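Local atomic coordinates of putative periplasmic protein (Bacteroides vulgatus ATCC 8482, PDB entry 3DUE), a protein that is of unknown function but, as a probably periplasmic member of a putative beta-lactamase-inhibitor-like PepSY family, may act as an inhibitor. Residues W112-K115 against N121-D124. Sequence-based numbering, arbitrary orientation.
Sequences WEIK and NVID
Lys115 holds the opposite strand with both of its main-chain polar groups. Its N donates to Asp124 O at 3.0 Å in an almost straight bond (177° at the hydrogen), and its O takes the N-H of Ile123, Ile123 N to Lys115 O being a short 2.7 Å. Instead of pairing one residue with one, Lys115 therefore faces two, Ile123 and Asp124: a classic beta bulge in the last strand of the hairpin formed by 113-117 and 122-126. Ile123 sits at the first bulge position, its psi of -43° turned well away from that of a regular strand. Each acceptor also receives a CA-H contact, Ile114 CA to Asp124 O and Val122 CA to Lys115 O, both at 3.5 Å.

On the sheet face shared by Lys115 and Asp124, the lysine chain leaves with CG anti to its own N (chi1 -173°) and stays extended to the end. That course carries CD across the beta-branched base of Ile123, CD to CB at 3.9 Å, with the CG2 methyl close by, while the CD1 end of the isoleucine leads away. NZ finishes 4.8 Å from Asp124 OD2, too far for a salt bridge. Ile114 and Val122 meet through one methyl each, Ile114 CG2 to Val122 CG1 at 4.0 Å; Ile114 itself is buried, and touches Leu108 and Ile125 as well.

Beyond the pair, Ile114 bonds through its backbone to Val106 of the neighbouring strand, whereas 122-126 is one of the two edge strands of the sheet within this chain. Grip here thus comes from the main chain of Lys115, with thin apolar contact around it; the lysine and aspartate charges probably add no more than a mild, solvent-screened attraction at this surface bulge.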
ATOM      1  N   TRP A 112       7.273   6.353  13.952  1.00 27.80           N
ATOM      2  CA  TRP A 112       8.323   5.402  13.617  1.00 27.38           C
ATOM      3  C   TRP A 112       8.142   4.776  12.236  1.00 24.07           C
ATOM      4  O   TRP A 112       7.023   4.389  11.848  1.00 21.96           O
ATOM      5  CB  TRP A 112       8.439   4.325  14.710  1.00 30.00           C
ATOM      6  CG  TRP A 112       9.101   4.879  15.897  1.00 30.82           C
ATOM      7  CD1 TRP A 112       8.506   5.449  16.983  1.00 31.23           C
ATOM      8  CD2 TRP A 112      10.513   5.017  16.097  1.00 31.48           C
ATOM      9  NE1 TRP A 112       9.462   5.896  17.868  1.00 31.67           N
ATOM     10  CE2 TRP A 112      10.701   5.644  17.340  1.00 31.90           C
ATOM     11  CE3 TRP A 112      11.633   4.653  15.348  1.00 31.64           C
ATOM     12  CZ2 TRP A 112      11.973   5.928  17.853  1.00 31.64           C
ATOM     13  CZ3 TRP A 112      12.889   4.923  15.855  1.00 31.48           C
ATOM     14  CH2 TRP A 112      13.052   5.551  17.101  1.00 31.17           C
ATOM     15  N   GLU A 113       9.264   4.680  11.511  1.00 21.34           N
ATOM     16  CA  GLU A 113       9.340   4.059  10.201  1.00 23.43           C
ATOM     17  C   GLU A 113      10.302   2.865  10.254  1.00 22.11           C
ATOM     18  O   GLU A 113      11.391   2.973  10.759  1.00 19.99           O
ATOM     19  CB  GLU A 113       9.859   5.054   9.176  1.00 25.87           C
ATOM     20  CG  GLU A 113       8.998   6.277   9.076  1.00 28.31           C
ATOM     21  CD  GLU A 113       9.478   7.244   7.998  1.00 31.19           C
ATOM     22  OE1 GLU A 113       9.738   6.785   6.863  1.00 35.30           O
ATOM     23  OE2 GLU A 113       9.570   8.449   8.275  1.00 30.86           O
ATOM     24  N   ILE A 114       9.879   1.732   9.725  1.00 21.27           N
ATOM     25  CA  ILE A 114      10.657   0.529   9.793  1.00 19.65           C
ATOM     26  C   ILE A 114      10.734  -0.135   8.399  1.00 21.22           C
ATOM     27  O   ILE A 114       9.704  -0.300   7.701  1.00 20.98           O
ATOM     28  CB  ILE A 114      10.009  -0.488  10.784  1.00 20.85           C
ATOM     29  CG1 ILE A 114       9.702   0.170  12.149  1.00 21.58           C
ATOM     30  CG2 ILE A 114      10.910  -1.738  10.930  1.00 17.89           C
ATOM     31  CD1 ILE A 114       8.546  -0.462  12.876  1.00 24.21           C
ATOM     32  N   LYS A 115      11.961  -0.506   8.022  1.00 21.31           N
ATOM     33  CA  LYS A 115      12.254  -1.189   6.787  1.00 22.35           C
ATOM     34  C   LYS A 115      12.592  -2.652   7.073  1.00 20.91           C
ATOM     35  O   LYS A 115      13.481  -2.953   7.876  1.00 18.29           O
ATOM     36  CB  LYS A 115      13.458  -0.551   6.102  1.00 23.78           C
ATOM     37  CG  LYS A 115      13.740  -1.103   4.708  1.00 25.78           C
ATOM     38  CD  LYS A 115      15.078  -0.530   4.177  1.00 26.80           C
ATOM     39  CE  LYS A 115      15.307  -0.853   2.693  1.00 28.39           C
ATOM     40  NZ  LYS A 115      16.712  -0.460   2.248  1.00 27.73           N
ATOM     41  N   ASN A 121      13.885  -9.351   8.041  1.00 18.67           N
ATOM     42  CA  ASN A 121      14.957  -8.794   8.856  1.00 18.16           C
ATOM     43  C   ASN A 121      14.745  -7.284   8.899  1.00 18.34           C
ATOM     44  O   ASN A 121      14.463  -6.700   7.870  1.00 17.11           O
ATOM     45  CB  ASN A 121      16.294  -9.091   8.211  1.00 17.92           C
ATOM     46  CG  ASN A 121      16.590 -10.552   8.182  1.00 18.07           C
ATOM     47  OD1 ASN A 121      16.748 -11.188   9.234  1.00 17.93           O
ATOM     48  ND2 ASN A 121      16.720 -11.102   6.975  1.00 17.21           N
ATOM     49  N   VAL A 122      14.830  -6.679  10.080  1.00 17.52           N
ATOM     50  CA  VAL A 122      14.721  -5.232  10.186  1.00 17.12           C
ATOM     51  C   VAL A 122      16.036  -4.624   9.677  1.00 17.20           C
ATOM     52  O   VAL A 122      17.116  -4.953  10.156  1.00 13.98           O
ATOM     53  CB  VAL A 122      14.387  -4.815  11.632  1.00 17.81           C
ATOM     54  CG1 VAL A 122      14.477  -3.286  11.815  1.00 18.60           C
ATOM     55  CG2 VAL A 122      12.962  -5.319  11.970  1.00 19.49           C
ATOM     56  N   ILE A 123      15.937  -3.802   8.639  1.00 17.87           N
ATOM     57  CA  ILE A 123      17.103  -3.165   8.033  1.00 21.07           C
ATOM     58  C   ILE A 123      17.369  -1.774   8.609  1.00 22.46           C
ATOM     59  O   ILE A 123      18.509  -1.421   8.888  1.00 23.52           O
ATOM     60  CB  ILE A 123      16.940  -3.052   6.511  1.00 22.75           C
ATOM     61  CG1 ILE A 123      16.639  -4.419   5.905  1.00 23.34           C
ATOM     62  CG2 ILE A 123      18.195  -2.478   5.879  1.00 22.86           C
ATOM     63  CD1 ILE A 123      17.672  -5.480   6.228  1.00 22.03           C
ATOM     64  N   ASP A 124      16.331  -0.984   8.796  1.00 24.99           N
ATOM     65  CA  ASP A 124      16.477   0.375   9.319  1.00 27.22           C
ATOM     66  C   ASP A 124      15.256   0.707  10.133  1.00 27.26           C
ATOM     67  O   ASP A 124      14.170   0.215   9.841  1.00 25.15           O
ATOM     68  CB  ASP A 124      16.597   1.390   8.181  1.00 31.01           C
ATOM     69  CG  ASP A 124      18.008   1.485   7.599  1.00 34.75           C
ATOM     70  OD1 ASP A 124      19.009   1.524   8.379  1.00 34.85           O
ATOM     71  OD2 ASP A 124      18.097   1.574   6.341  1.00 37.99           O
TER